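Local coordinates for protein aminodeoxyfutalosine deaminase (Deinococcus radiodurans, PDB 2IMR) that catalyses the zinc-dependent deamination of aminodeoxyfutalosine to futalosine, a step of menaquinone biosynthesis, and more weakly deaminates adenosine and several of its relatives, at residues A[36-46]-A[56-64]; A[85-95]-A[408-416]. All blocks are in the same frame, centred on the assembly; numbering follows the deposited sequence.

Interaction 1 (A[36-46]-A[56-64]); sequences HTPRLLTCDVL and PGGVVVVGE
Strands 38-43 and 57-62 run antiparallel, their axes 4.4 Å apart at the closest, and R39, L41 and C43 form hydrogen-bonded pairs with V61, V59 and G57. The last pair is warped: G57 N meets C43 O at 3.1 Å from well above the carbonyl plane. Glycine suits position 57 because a CB would collide with L46 CB, which lies 3.8 Å from G57 CA, and crowd C43 SG. On the face of P38, L40 and V60, P38 CB lies 3.6 Å from V60 CG1, while L40 CD1 reaches V60 CG2; branched valines favour the extended backbone and give that face a compact surface. R39, on the face of L41 and V61, reaches obliquely across V61 toward G63, with a bend at chi3 (-58°) that lays the guanidinium over V61 CB. Its NH1 gives a straight bond of 3.2 Å to G63 O, close to the guanidinium plane; one water joins NH1, G63 N and T37 O, and a second joins NH2 to G63 O. A leucine in place of R39 would probably leave G63 O without the NH1 donor, both waters without their arginine partner and the turn after V62 more mobile. L75 of helix 72-78 covers L40 and V60. The pair forms the centre of the small mixed sheet that accompanies the catalytic barrel, as in many amidohydrolases.

Interaction 2 (A[85-95]-A[408-416]); sequences ERAGAVIAPPP and WQEGFRWEL
W414 fits its indole between V90 and P95 where the chain leaves the small beta domain for the amidohydrolase barrel, and the late segment 408-416 returns to pack against this connection. A single backbone bridge joins I91 to R413, with A92 N donating to F412 O at 2.8 Å and W414 N to V90 O. W414 contributes more buried area than any other residue here. With CG anti to its carbonyl carbon (chi1 -69°), one ring face lies against V90, whose CG1 makes a CH-pi contact 3.6 Å from the centroid of the six-membered ring, and P95 CD covers the opposite face nearer the rim. Flat and broad, tryptophan can fill this slot and still offer an N-H: NE1 bonds to A92 O at 2.9 Å, although that oxygen is tilted from the ring plane, and weakly to P93 O at the ring edge. R365 adds a cation-pi contact. I91 turns CG2 to the edge of the W408 ring, 3.8 Å from CH2, and F412 CD2 approaches P93 CA.

At the other end R413 stretches out, its chain extended from CG to NE, and lays one guanidinium face against A87 CB, a methyl small enough to allow the approach. NH1 forms a long salt bridge with E85 OE1, the carboxylate plane turned 39° from the guanidinium. Water 3 also links E85 OE1 to R413 NH2. At G88 any CB would collide with E415 CB and, given the backbone angles, press on the carbonyl O of A87, which alone is reason enough for glycine. NE and NH2 of R413 both turn to the one oxygen OE2 of E415, with NE at 2.8 Å on its anti lone pair.

How the interactions relate
The two contacts follow one another along the chain, their centres 10 Å apart. Strand 38-43 is shared ground: its other edge pairs in parallel with strand 83-86, and T42 O probably accepts a hydrogen bond from A87 N at 2.7 Å. A second probable bond, E64 O to W408 N, also 2.7 Å, ties the end of 56-64 to the start of 408-416. D44 forms a salt bridge with R86, while I91 packs on C43, L46 and V59. Both contacts lie away from the zinc site of H99, H101 and H240, with D354 also a zinc ligand; interaction 2 is centred about 22 Å from the chain's centre, against 31 Å for interaction 1, and 85-95 leads into the barrel.

Interaction 1 (A[36-46]-A[56-64])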
ATOM      1  N   HIS A  36      28.408  16.557  28.337  1.00 41.81           N
ATOM      2  CA  HIS A  36      27.692  17.526  27.462  1.00 40.87           C
ATOM      3  C   HIS A  36      26.342  17.860  28.100  1.00 40.67           C
ATOM      4  O   HIS A  36      26.230  17.905  29.327  1.00 41.65           O
ATOM      5  CB  HIS A  36      27.504  16.922  26.064  1.00 42.07           C
ATOM      6  CG  HIS A  36      27.267  17.939  24.990  1.00 42.00           C
ATOM      7  ND1 HIS A  36      26.115  18.692  24.916  1.00 43.53           N
ATOM      8  CD2 HIS A  36      28.047  18.347  23.961  1.00 43.22           C
ATOM      9  CE1 HIS A  36      26.196  19.519  23.888  1.00 44.67           C
ATOM     10  NE2 HIS A  36      27.359  19.330  23.293  1.00 45.11           N
ATOM     11  N   THR A  37      25.319  18.093  27.283  1.00 38.66           N
ATOM     12  CA  THR A  37      24.001  18.430  27.817  1.00 35.93           C
ATOM     13  C   THR A  37      22.885  17.669  27.109  1.00 34.88           C
ATOM     14  O   THR A  37      22.477  18.031  26.004  1.00 35.39           O
ATOM     15  CB  THR A  37      23.721  19.938  27.685  1.00 36.15           C
ATOM     16  OG1 THR A  37      24.802  20.679  28.267  1.00 36.97           O
ATOM     17  CG2 THR A  37      22.425  20.299  28.393  1.00 35.56           C
ATOM     18  N   PRO A  38      22.373  16.603  27.744  1.00 33.49           N
ATOM     19  CA  PRO A  38      21.297  15.789  27.170  1.00 32.09           C
ATOM     20  C   PRO A  38      19.984  16.553  27.029  1.00 30.76           C
ATOM     21  O   PRO A  38      19.667  17.420  27.840  1.00 32.12           O
ATOM     22  CB  PRO A  38      21.169  14.631  28.161  1.00 32.70           C
ATOM     23  CG  PRO A  38      22.545  14.541  28.772  1.00 34.11           C
ATOM     24  CD  PRO A  38      22.880  15.992  28.985  1.00 32.86           C
ATOM     25  N   ARG A  39      19.227  16.231  25.987  1.00 28.55           N
ATOM     26  CA  ARG A  39      17.934  16.857  25.760  1.00 25.88           C
ATOM     27  C   ARG A  39      16.927  15.719  25.689  1.00 23.09           C
ATOM     28  O   ARG A  39      17.163  14.724  25.006  1.00 22.08           O
ATOM     29  CB  ARG A  39      17.920  17.627  24.436  1.00 27.21           C
ATOM     30  CG  ARG A  39      19.109  18.549  24.242  1.00 29.14           C
ATOM     31  CD  ARG A  39      18.811  19.635  23.221  1.00 29.73           C
ATOM     32  NE  ARG A  39      18.429  19.113  21.912  1.00 28.81           N
ATOM     33  CZ  ARG A  39      19.227  18.409  21.116  1.00 30.51           C
ATOM     34  NH1 ARG A  39      20.470  18.120  21.487  1.00 31.21           N
ATOM     35  NH2 ARG A  39      18.785  18.012  19.932  1.00 34.41           N
ATOM     36  N   LEU A  40      15.819  15.869  26.403  1.00 22.07           N
ATOM     37  CA  LEU A  40      14.775  14.856  26.415  1.00 22.72           C
ATOM     38  C   LEU A  40      13.606  15.296  25.550  1.00 21.13           C
ATOM     39  O   LEU A  40      12.837  16.184  25.926  1.00 21.71           O
ATOM     40  CB  LEU A  40      14.284  14.616  27.846  1.00 25.76           C
ATOM     41  CG  LEU A  40      13.004  13.788  27.997  1.00 27.74           C
ATOM     42  CD1 LEU A  40      13.185  12.418  27.355  1.00 27.59           C
ATOM     43  CD2 LEU A  40      12.670  13.651  29.476  1.00 29.18           C
ATOM     44  N   LEU A  41      13.485  14.678  24.381  1.00 21.26           N
ATOM     45  CA  LEU A  41      12.396  15.002  23.473  1.00 22.23           C
ATOM     46  C   LEU A  41      11.278  14.011  23.734  1.00 22.02           C
ATOM     47  O   LEU A  41      11.480  12.803  23.619  1.00 23.50           O
ATOM     48  CB  LEU A  41      12.858  14.885  22.021  1.00 22.15           C
ATOM     49  CG  LEU A  41      14.230  15.466  21.674  1.00 24.85           C
ATOM     50  CD1 LEU A  41      14.352  15.561  20.168  1.00 24.64           C
ATOM     51  CD2 LEU A  41      14.415  16.833  22.303  1.00 25.60           C
ATOM     52  N   THR A  42      10.100  14.513  24.088  1.00 21.98           N
ATOM     53  CA  THR A  42       8.972  13.630  24.359  1.00 23.04           C
ATOM     54  C   THR A  42       7.934  13.658  23.240  1.00 23.72           C
ATOM     55  O   THR A  42       7.749  14.674  22.568  1.00 23.64           O
ATOM     56  CB  THR A  42       8.280  13.995  25.683  1.00 22.63           C
ATOM     57  OG1 THR A  42       7.717  15.308  25.588  1.00 26.35           O
ATOM     58  CG2 THR A  42       9.282  13.962  26.827  1.00 22.32           C
ATOM     59  N   CYS A  43       7.262  12.529  23.048  1.00 23.09           N
ATOM     60  CA  CYS A  43       6.239  12.410  22.015  1.00 23.37           C
ATOM     61  C   CYS A  43       5.096  11.531  22.501  1.00 25.52           C
ATOM     62  O   CYS A  43       5.168  10.946  23.586  1.00 24.69           O
ATOM     63  CB  CYS A  43       6.847  11.824  20.736  1.00 22.05           C
ATOM     64  SG  CYS A  43       7.675  10.214  20.909  1.00 24.14           S
ATOM     65  N   ASP A  44       4.039  11.435  21.702  1.00 26.13           N
ATOM     66  CA  ASP A  44       2.898  10.616  22.082  1.00 27.17           C
ATOM     67  C   ASP A  44       3.145   9.173  21.697  1.00 27.10           C
ATOM     68  O   ASP A  44       2.758   8.254  22.419  1.00 28.11           O
ATOM     69  CB  ASP A  44       1.621  11.133  21.419  1.00 29.17           C
ATOM     70  CG  ASP A  44       1.283  12.546  21.848  1.00 31.34           C
ATOM     71  OD1 ASP A  44       1.417  12.846  23.052  1.00 35.08           O
ATOM     72  OD2 ASP A  44       0.876  13.354  20.989  1.00 34.61           O
ATOM     73  N   VAL A  45       3.791   8.974  20.556  1.00 26.48           N
ATOM     74  CA  VAL A  45       4.104   7.636  20.083  1.00 26.00           C
ATOM     75  C   VAL A  45       5.509   7.587  19.509  1.00 26.79           C
ATOM     76  O   VAL A  45       5.862   8.362  18.615  1.00 24.67           O
ATOM     77  CB  VAL A  45       3.117   7.164  18.991  1.00 26.02           C
ATOM     78  CG1 VAL A  45       3.561   5.819  18.442  1.00 25.79           C
ATOM     79  CG2 VAL A  45       1.718   7.063  19.565  1.00 26.65           C
ATOM     80  N   LEU A  46       6.306   6.664  20.033  1.00 25.04           N
ATOM     81  CA  LEU A  46       7.675   6.483  19.589  1.00 26.37           C
ATOM     82  C   LEU A  46       7.879   5.114  18.956  1.00 26.95           C
ATOM     83  O   LEU A  46       7.421   4.106  19.488  1.00 27.96           O
ATOM     84  CB  LEU A  46       8.631   6.616  20.776  1.00 26.20           C
ATOM     85  CG  LEU A  46      10.014   5.989  20.574  1.00 27.68           C
ATOM     86  CD1 LEU A  46      10.841   6.859  19.650  1.00 28.61           C
ATOM     87  CD2 LEU A  46      10.711   5.833  21.921  1.00 28.55           C
ATOM     88  N   PRO A  56       3.457   6.533  26.151  1.00 34.28           N
ATOM     89  CA  PRO A  56       4.156   7.693  25.581  1.00 32.65           C
ATOM     90  C   PRO A  56       5.591   7.341  25.206  1.00 31.54           C
ATOM     91  O   PRO A  56       6.069   6.252  25.524  1.00 30.42           O
ATOM     92  CB  PRO A  56       4.091   8.724  26.707  1.00 33.56           C
ATOM     93  CG  PRO A  56       2.839   8.345  27.448  1.00 35.43           C
ATOM     94  CD  PRO A  56       2.965   6.845  27.503  1.00 34.45           C
ATOM     95  N   GLY A  57       6.276   8.261  24.533  1.00 29.30           N
ATOM     96  CA  GLY A  57       7.643   7.997  24.120  1.00 27.78           C
ATOM     97  C   GLY A  57       8.601   9.149  24.361  1.00 26.58           C
ATOM     98  O   GLY A  57       8.190  10.270  24.655  1.00 25.34           O
ATOM     99  N   GLY A  58       9.891   8.862  24.235  1.00 26.69           N
ATOM    100  CA  GLY A  58      10.902   9.877  24.447  1.00 25.45           C
ATOM    101  C   GLY A  58      12.238   9.457  23.876  1.00 25.77           C
ATOM    102  O   GLY A  58      12.501   8.268  23.678  1.00 26.40           O
ATOM    103  N   VAL A  59      13.082  10.443  23.596  1.00 23.13           N
ATOM    104  CA  VAL A  59      14.406  10.196  23.055  1.00 22.86           C
ATOM    105  C   VAL A  59      15.369  11.185  23.690  1.00 22.92           C
ATOM    106  O   VAL A  59      15.127  12.389  23.665  1.00 23.13           O
ATOM    107  CB  VAL A  59      14.447  10.405  21.529  1.00 22.81           C
ATOM    108  CG1 VAL A  59      15.840  10.126  21.005  1.00 25.85           C
ATOM    109  CG2 VAL A  59      13.432   9.495  20.847  1.00 25.15           C
ATOM    110  N   VAL A  60      16.445  10.688  24.284  1.00 23.22           N
ATOM    111  CA  VAL A  60      17.412  11.599  24.875  1.00 22.25           C
ATOM    112  C   VAL A  60      18.510  11.790  23.847  1.00 20.98           C
ATOM    113  O   VAL A  60      19.091  10.827  23.346  1.00 22.05           O
ATOM    114  CB  VAL A  60      18.014  11.056  26.187  1.00 23.15           C
ATOM    115  CG1 VAL A  60      19.094  12.013  26.694  1.00 21.23           C
ATOM    116  CG2 VAL A  60      16.925  10.926  27.233  1.00 23.21           C
ATOM    117  N   VAL A  61      18.779  13.044  23.518  1.00 20.68           N
ATOM    118  CA  VAL A  61      19.795  13.349  22.534  1.00 21.14           C
ATOM    119  C   VAL A  61      20.925  14.146  23.169  1.00 21.58           C
ATOM    120  O   VAL A  61      20.691  15.045  23.975  1.00 22.26           O
ATOM    121  CB  VAL A  61      19.192  14.159  21.358  1.00 20.94           C
ATOM    122  CG1 VAL A  61      20.255  14.447  20.314  1.00 20.77           C
ATOM    123  CG2 VAL A  61      18.042  13.380  20.733  1.00 20.52           C
ATOM    124  N   VAL A  62      22.151  13.779  22.822  1.00 23.15           N
ATOM    125  CA  VAL A  62      23.334  14.470  23.316  1.00 25.29           C
ATOM    126  C   VAL A  62      24.034  14.967  22.063  1.00 25.28           C
ATOM    127  O   VAL A  62      24.581  14.174  21.297  1.00 27.05           O
ATOM    128  CB  VAL A  62      24.272  13.518  24.086  1.00 27.07           C
ATOM    129  CG1 VAL A  62      25.532  14.266  24.512  1.00 29.86           C
ATOM    130  CG2 VAL A  62      23.555  12.962  25.306  1.00 28.44           C
ATOM    131  N   GLY A  63      24.004  16.276  21.840  1.00 26.46           N
ATOM    132  CA  GLY A  63      24.620  16.816  20.641  1.00 26.12           C
ATOM    133  C   GLY A  63      23.727  16.451  19.467  1.00 26.70           C
ATOM    134  O   GLY A  63      22.590  16.914  19.386  1.00 26.27           O
ATOM    135  N   GLU A  64      24.231  15.614  18.566  1.00 26.25           N
ATOM    136  CA  GLU A  64      23.458  15.163  17.409  1.00 28.54           C
ATOM    137  C   GLU A  64      23.368  13.646  17.451  1.00 27.96           C
ATOM    138  O   GLU A  64      23.105  13.000  16.433  1.00 27.93           O
ATOM    139  CB  GLU A  64      24.142  15.568  16.102  1.00 30.82           C
ATOM    140  CG  GLU A  64      24.286  17.056  15.881  1.00 35.15           C
ATOM    141  CD  GLU A  64      24.964  17.368  14.563  1.00 37.87           C
ATOM    142  OE1 GLU A  64      24.414  16.986  13.508  1.00 40.62           O
ATOM    143  OE2 GLU A  64      26.051  17.984  14.579  1.00 41.63           O
TER
HETATM  144  O   HOH W   1      22.637  18.275  23.306  1.00 41.68           O
HETATM  145  O   HOH W   2      20.473  17.255  17.927  1.00 25.54           O

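Interaction 2 (A[85-95]-A[408-416])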
ATOM      1  N   GLU A  85      11.734  18.764  25.980  1.00 31.60           N
ATOM      2  CA  GLU A  85      11.205  19.387  24.779  1.00 29.96           C
ATOM      3  C   GLU A  85      10.024  18.556  24.296  1.00 28.25           C
ATOM      4  O   GLU A  85      10.150  17.348  24.138  1.00 27.48           O
ATOM      5  CB  GLU A  85      12.256  19.392  23.667  1.00 29.38           C
ATOM      6  CG  GLU A  85      13.350  20.434  23.772  1.00 31.75           C
ATOM      7  CD  GLU A  85      14.368  20.282  22.657  1.00 31.66           C
ATOM      8  OE1 GLU A  85      13.953  20.025  21.510  1.00 35.38           O
ATOM      9  OE2 GLU A  85      15.580  20.417  22.919  1.00 34.76           O
ATOM     10  N   ARG A  86       8.880  19.196  24.078  1.00 27.96           N
ATOM     11  CA  ARG A  86       7.708  18.500  23.558  1.00 27.34           C
ATOM     12  C   ARG A  86       7.978  18.373  22.058  1.00 26.66           C
ATOM     13  O   ARG A  86       8.009  19.375  21.347  1.00 28.53           O
ATOM     14  CB  ARG A  86       6.446  19.329  23.805  1.00 28.26           C
ATOM     15  CG  ARG A  86       5.252  18.950  22.934  1.00 32.02           C
ATOM     16  CD  ARG A  86       4.891  17.471  23.019  1.00 33.88           C
ATOM     17  NE  ARG A  86       3.716  17.169  22.203  1.00 35.00           N
ATOM     18  CZ  ARG A  86       3.167  15.966  22.078  1.00 35.35           C
ATOM     19  NH1 ARG A  86       3.683  14.925  22.718  1.00 37.50           N
ATOM     20  NH2 ARG A  86       2.093  15.804  21.311  1.00 35.84           N
ATOM     21  N   ALA A  87       8.177  17.150  21.578  1.00 24.43           N
ATOM     22  CA  ALA A  87       8.501  16.945  20.170  1.00 23.39           C
ATOM     23  C   ALA A  87       7.361  16.541  19.239  1.00 21.25           C
ATOM     24  O   ALA A  87       7.607  16.068  18.132  1.00 23.16           O
ATOM     25  CB  ALA A  87       9.638  15.939  20.057  1.00 21.78           C
ATOM     26  N   GLY A  88       6.122  16.722  19.678  1.00 21.15           N
ATOM     27  CA  GLY A  88       4.998  16.377  18.824  1.00 22.17           C
ATOM     28  C   GLY A  88       4.397  15.008  19.073  1.00 23.42           C
ATOM     29  O   GLY A  88       4.741  14.330  20.041  1.00 24.49           O
ATOM     30  N   ALA A  89       3.505  14.593  18.181  1.00 21.80           N
ATOM     31  CA  ALA A  89       2.829  13.308  18.326  1.00 23.28           C
ATOM     32  C   ALA A  89       3.685  12.086  18.026  1.00 22.34           C
ATOM     33  O   ALA A  89       3.667  11.106  18.770  1.00 23.50           O
ATOM     34  CB  ALA A  89       1.576  13.283  17.450  1.00 24.89           C
ATOM     35  N   VAL A  90       4.451  12.139  16.949  1.00 19.52           N
ATOM     36  CA  VAL A  90       5.237  10.983  16.576  1.00 20.05           C
ATOM     37  C   VAL A  90       6.719  11.178  16.309  1.00 20.85           C
ATOM     38  O   VAL A  90       7.137  12.132  15.647  1.00 19.23           O
ATOM     39  CB  VAL A  90       4.631  10.314  15.310  1.00 19.68           C
ATOM     40  CG1 VAL A  90       5.457   9.101  14.906  1.00 18.47           C
ATOM     41  CG2 VAL A  90       3.174   9.932  15.570  1.00 18.35           C
ATOM     42  N   ILE A  91       7.507  10.254  16.843  1.00 20.28           N
ATOM     43  CA  ILE A  91       8.939  10.229  16.608  1.00 21.37           C
ATOM     44  C   ILE A  91       9.184   8.825  16.084  1.00 21.33           C
ATOM     45  O   ILE A  91       8.959   7.842  16.799  1.00 23.00           O
ATOM     46  CB  ILE A  91       9.771  10.439  17.888  1.00 21.23           C
ATOM     47  CG1 ILE A  91       9.619  11.881  18.379  1.00 22.29           C
ATOM     48  CG2 ILE A  91      11.229  10.138  17.594  1.00 18.15           C
ATOM     49  CD1 ILE A  91      10.428  12.202  19.621  1.00 21.79           C
ATOM     50  N   ALA A  92       9.620   8.730  14.831  1.00 19.95           N
ATOM     51  CA  ALA A  92       9.872   7.438  14.205  1.00 21.58           C
ATOM     52  C   ALA A  92      10.518   7.617  12.841  1.00 23.33           C
ATOM     53  O   ALA A  92      10.512   8.714  12.280  1.00 23.20           O
ATOM     54  CB  ALA A  92       8.553   6.664  14.056  1.00 21.83           C
ATOM     55  N   PRO A  93      11.095   6.538  12.287  1.00 23.31           N
ATOM     56  CA  PRO A  93      11.725   6.649  10.974  1.00 23.53           C
ATOM     57  C   PRO A  93      10.662   7.116   9.982  1.00 23.90           C
ATOM     58  O   PRO A  93       9.466   6.995  10.257  1.00 22.14           O
ATOM     59  CB  PRO A  93      12.183   5.219  10.693  1.00 23.95           C
ATOM     60  CG  PRO A  93      12.468   4.685  12.069  1.00 24.09           C
ATOM     61  CD  PRO A  93      11.293   5.194  12.859  1.00 24.73           C
ATOM     62  N   PRO A  94      11.078   7.672   8.831  1.00 23.40           N
ATOM     63  CA  PRO A  94      10.081   8.123   7.856  1.00 23.73           C
ATOM     64  C   PRO A  94       9.210   6.940   7.439  1.00 22.98           C
ATOM     65  O   PRO A  94       9.719   5.846   7.192  1.00 20.44           O
ATOM     66  CB  PRO A  94      10.934   8.664   6.712  1.00 25.88           C
ATOM     67  CG  PRO A  94      12.212   7.884   6.834  1.00 25.72           C
ATOM     68  CD  PRO A  94      12.441   7.874   8.319  1.00 26.55           C
ATOM     69  N   PRO A  95       7.889   7.145   7.358  1.00 22.33           N
ATOM     70  CA  PRO A  95       6.983   6.059   6.974  1.00 20.22           C
ATOM     71  C   PRO A  95       7.093   5.610   5.525  1.00 19.73           C
ATOM     72  O   PRO A  95       7.514   6.360   4.647  1.00 18.65           O
ATOM     73  CB  PRO A  95       5.611   6.634   7.295  1.00 21.01           C
ATOM     74  CG  PRO A  95       5.790   8.087   6.953  1.00 20.81           C
ATOM     75  CD  PRO A  95       7.144   8.402   7.565  1.00 21.97           C
ATOM     76  N   TRP A 408      21.043  11.478  15.480  1.00 27.87           N
ATOM     77  CA  TRP A 408      19.670  11.958  15.604  1.00 26.86           C
ATOM     78  C   TRP A 408      19.341  12.755  14.347  1.00 26.56           C
ATOM     79  O   TRP A 408      20.044  13.707  14.011  1.00 27.36           O
ATOM     80  CB  TRP A 408      19.510  12.856  16.837  1.00 26.01           C
ATOM     81  CG  TRP A 408      18.197  13.604  16.858  1.00 25.33           C
ATOM     82  CD1 TRP A 408      18.019  14.954  16.734  1.00 25.39           C
ATOM     83  CD2 TRP A 408      16.884  13.037  16.975  1.00 24.16           C
ATOM     84  NE1 TRP A 408      16.678  15.262  16.770  1.00 23.77           N
ATOM     85  CE2 TRP A 408      15.960  14.104  16.917  1.00 24.35           C
ATOM     86  CE3 TRP A 408      16.398  11.731  17.125  1.00 24.09           C
ATOM     87  CZ2 TRP A 408      14.577  13.907  17.000  1.00 23.67           C
ATOM     88  CZ3 TRP A 408      15.022  11.534  17.210  1.00 24.00           C
ATOM     89  CH2 TRP A 408      14.129  12.618  17.146  1.00 25.81           C
ATOM     90  N   GLN A 409      18.277  12.365  13.655  1.00 26.09           N
ATOM     91  CA  GLN A 409      17.875  13.053  12.433  1.00 27.75           C
ATOM     92  C   GLN A 409      16.534  13.753  12.588  1.00 26.36           C
ATOM     93  O   GLN A 409      15.599  13.210  13.175  1.00 24.63           O
ATOM     94  CB  GLN A 409      17.797  12.066  11.265  1.00 30.65           C
ATOM     95  CG  GLN A 409      19.127  11.434  10.888  1.00 34.03           C
ATOM     96  CD  GLN A 409      19.026  10.568   9.646  1.00 37.87           C
ATOM     97  OE1 GLN A 409      20.024  10.019   9.175  1.00 40.20           O
ATOM     98  NE2 GLN A 409      17.816  10.443   9.106  1.00 38.27           N
ATOM     99  N   GLU A 410      16.443  14.966  12.056  1.00 26.05           N
ATOM    100  CA  GLU A 410      15.211  15.732  12.135  1.00 26.19           C
ATOM    101  C   GLU A 410      14.094  14.969  11.429  1.00 24.91           C
ATOM    102  O   GLU A 410      12.916  15.176  11.703  1.00 24.97           O
ATOM    103  CB  GLU A 410      15.401  17.107  11.490  1.00 26.05           C
ATOM    104  CG  GLU A 410      14.261  18.066  11.775  1.00 29.78           C
ATOM    105  CD  GLU A 410      14.575  19.491  11.361  1.00 29.21           C
ATOM    106  OE1 GLU A 410      14.027  19.953  10.335  1.00 31.45           O
ATOM    107  OE2 GLU A 410      15.374  20.143  12.066  1.00 28.14           O
ATOM    108  N   GLY A 411      14.478  14.079  10.518  1.00 25.29           N
ATOM    109  CA  GLY A 411      13.496  13.290   9.794  1.00 26.12           C
ATOM    110  C   GLY A 411      12.694  12.355  10.685  1.00 26.55           C
ATOM    111  O   GLY A 411      11.640  11.860  10.280  1.00 28.26           O
ATOM    112  N   PHE A 412      13.188  12.108  11.899  1.00 24.28           N
ATOM    113  CA  PHE A 412      12.509  11.220  12.845  1.00 22.27           C
ATOM    114  C   PHE A 412      11.405  11.948  13.591  1.00 19.74           C
ATOM    115  O   PHE A 412      10.541  11.328  14.208  1.00 18.45           O
ATOM    116  CB  PHE A 412      13.508  10.670  13.869  1.00 23.73           C
ATOM    117  CG  PHE A 412      14.595   9.828  13.271  1.00 26.56           C
ATOM    118  CD1 PHE A 412      15.808   9.671  13.934  1.00 29.02           C
ATOM    119  CD2 PHE A 412      14.402   9.175  12.060  1.00 26.43           C
ATOM    120  CE1 PHE A 412      16.818   8.874  13.397  1.00 30.40           C
ATOM    121  CE2 PHE A 412      15.402   8.376  11.514  1.00 30.86           C
ATOM    122  CZ  PHE A 412      16.614   8.225  12.184  1.00 31.64           C
ATOM    123  N   ARG A 413      11.450  13.272  13.549  1.00 19.35           N
ATOM    124  CA  ARG A 413      10.463  14.092  14.232  1.00 19.34           C
ATOM    125  C   ARG A 413       9.394  14.495  13.203  1.00 20.70           C
ATOM    126  O   ARG A 413       9.519  15.510  12.520  1.00 19.81           O
ATOM    127  CB  ARG A 413      11.179  15.314  14.815  1.00 19.89           C
ATOM    128  CG  ARG A 413      10.393  16.119  15.809  1.00 18.89           C
ATOM    129  CD  ARG A 413      11.345  17.018  16.620  1.00 16.46           C
ATOM    130  NE  ARG A 413      10.604  18.019  17.372  1.00 17.65           N
ATOM    131  CZ  ARG A 413      11.143  18.850  18.256  1.00 18.15           C
ATOM    132  NH1 ARG A 413      12.448  18.806  18.513  1.00 15.90           N
ATOM    133  NH2 ARG A 413      10.369  19.728  18.878  1.00 16.87           N
ATOM    134  N   TRP A 414       8.339  13.690  13.109  1.00 20.65           N
ATOM    135  CA  TRP A 414       7.271  13.925  12.140  1.00 20.39           C
ATOM    136  C   TRP A 414       6.623  15.309  12.130  1.00 20.47           C
ATOM    137  O   TRP A 414       6.197  15.779  11.073  1.00 19.52           O
ATOM    138  CB  TRP A 414       6.187  12.857  12.302  1.00 18.46           C
ATOM    139  CG  TRP A 414       6.625  11.481  11.886  1.00 19.12           C
ATOM    140  CD1 TRP A 414       7.908  11.037  11.725  1.00 19.51           C
ATOM    141  CD2 TRP A 414       5.776  10.357  11.618  1.00 19.17           C
ATOM    142  NE1 TRP A 414       7.911   9.708  11.374  1.00 19.02           N
ATOM    143  CE2 TRP A 414       6.616   9.264  11.302  1.00 19.72           C
ATOM    144  CE3 TRP A 414       4.388  10.166  11.618  1.00 20.08           C
ATOM    145  CZ2 TRP A 414       6.111   7.995  10.987  1.00 20.37           C
ATOM    146  CZ3 TRP A 414       3.883   8.898  11.304  1.00 19.27           C
ATOM    147  CH2 TRP A 414       4.747   7.833  10.993  1.00 18.90           C
ATOM    148  N   GLU A 415       6.550  15.968  13.284  1.00 18.97           N
ATOM    149  CA  GLU A 415       5.924  17.289  13.342  1.00 20.05           C
ATOM    150  C   GLU A 415       6.661  18.342  12.506  1.00 19.86           C
ATOM    151  O   GLU A 415       6.121  19.422  12.250  1.00 18.17           O
ATOM    152  CB  GLU A 415       5.830  17.786  14.790  1.00 20.67           C
ATOM    153  CG  GLU A 415       7.164  18.227  15.372  1.00 21.02           C
ATOM    154  CD  GLU A 415       7.022  19.068  16.626  1.00 21.28           C
ATOM    155  OE1 GLU A 415       5.981  19.741  16.790  1.00 21.05           O
ATOM    156  OE2 GLU A 415       7.968  19.078  17.438  1.00 23.42           O
ATOM    157  N   LEU A 416       7.878  18.024  12.072  1.00 19.52           N
ATOM    158  CA  LEU A 416       8.683  18.966  11.285  1.00 20.53           C
ATOM    159  C   LEU A 416       8.737  18.636   9.793  1.00 22.45           C
ATOM    160  O   LEU A 416       9.487  19.268   9.034  1.00 22.73           O
ATOM    161  CB  LEU A 416      10.114  19.006  11.833  1.00 20.70           C
ATOM    162  CG  LEU A 416      10.279  19.189  13.344  1.00 19.86           C
ATOM    163  CD1 LEU A 416      11.758  19.107  13.712  1.00 20.51           C
ATOM    164  CD2 LEU A 416       9.698  20.522  13.770  1.00 21.27           C
TER
HETATM  165  O   HOH W   3      12.092  21.534  20.627  1.00 41.24           O
HETATM  166  O   HOH W   4       6.091  20.465  19.673  1.00 20.17           O
HETATM  167  O   HOH W   5       6.827  14.881  15.779  1.00 21.27           O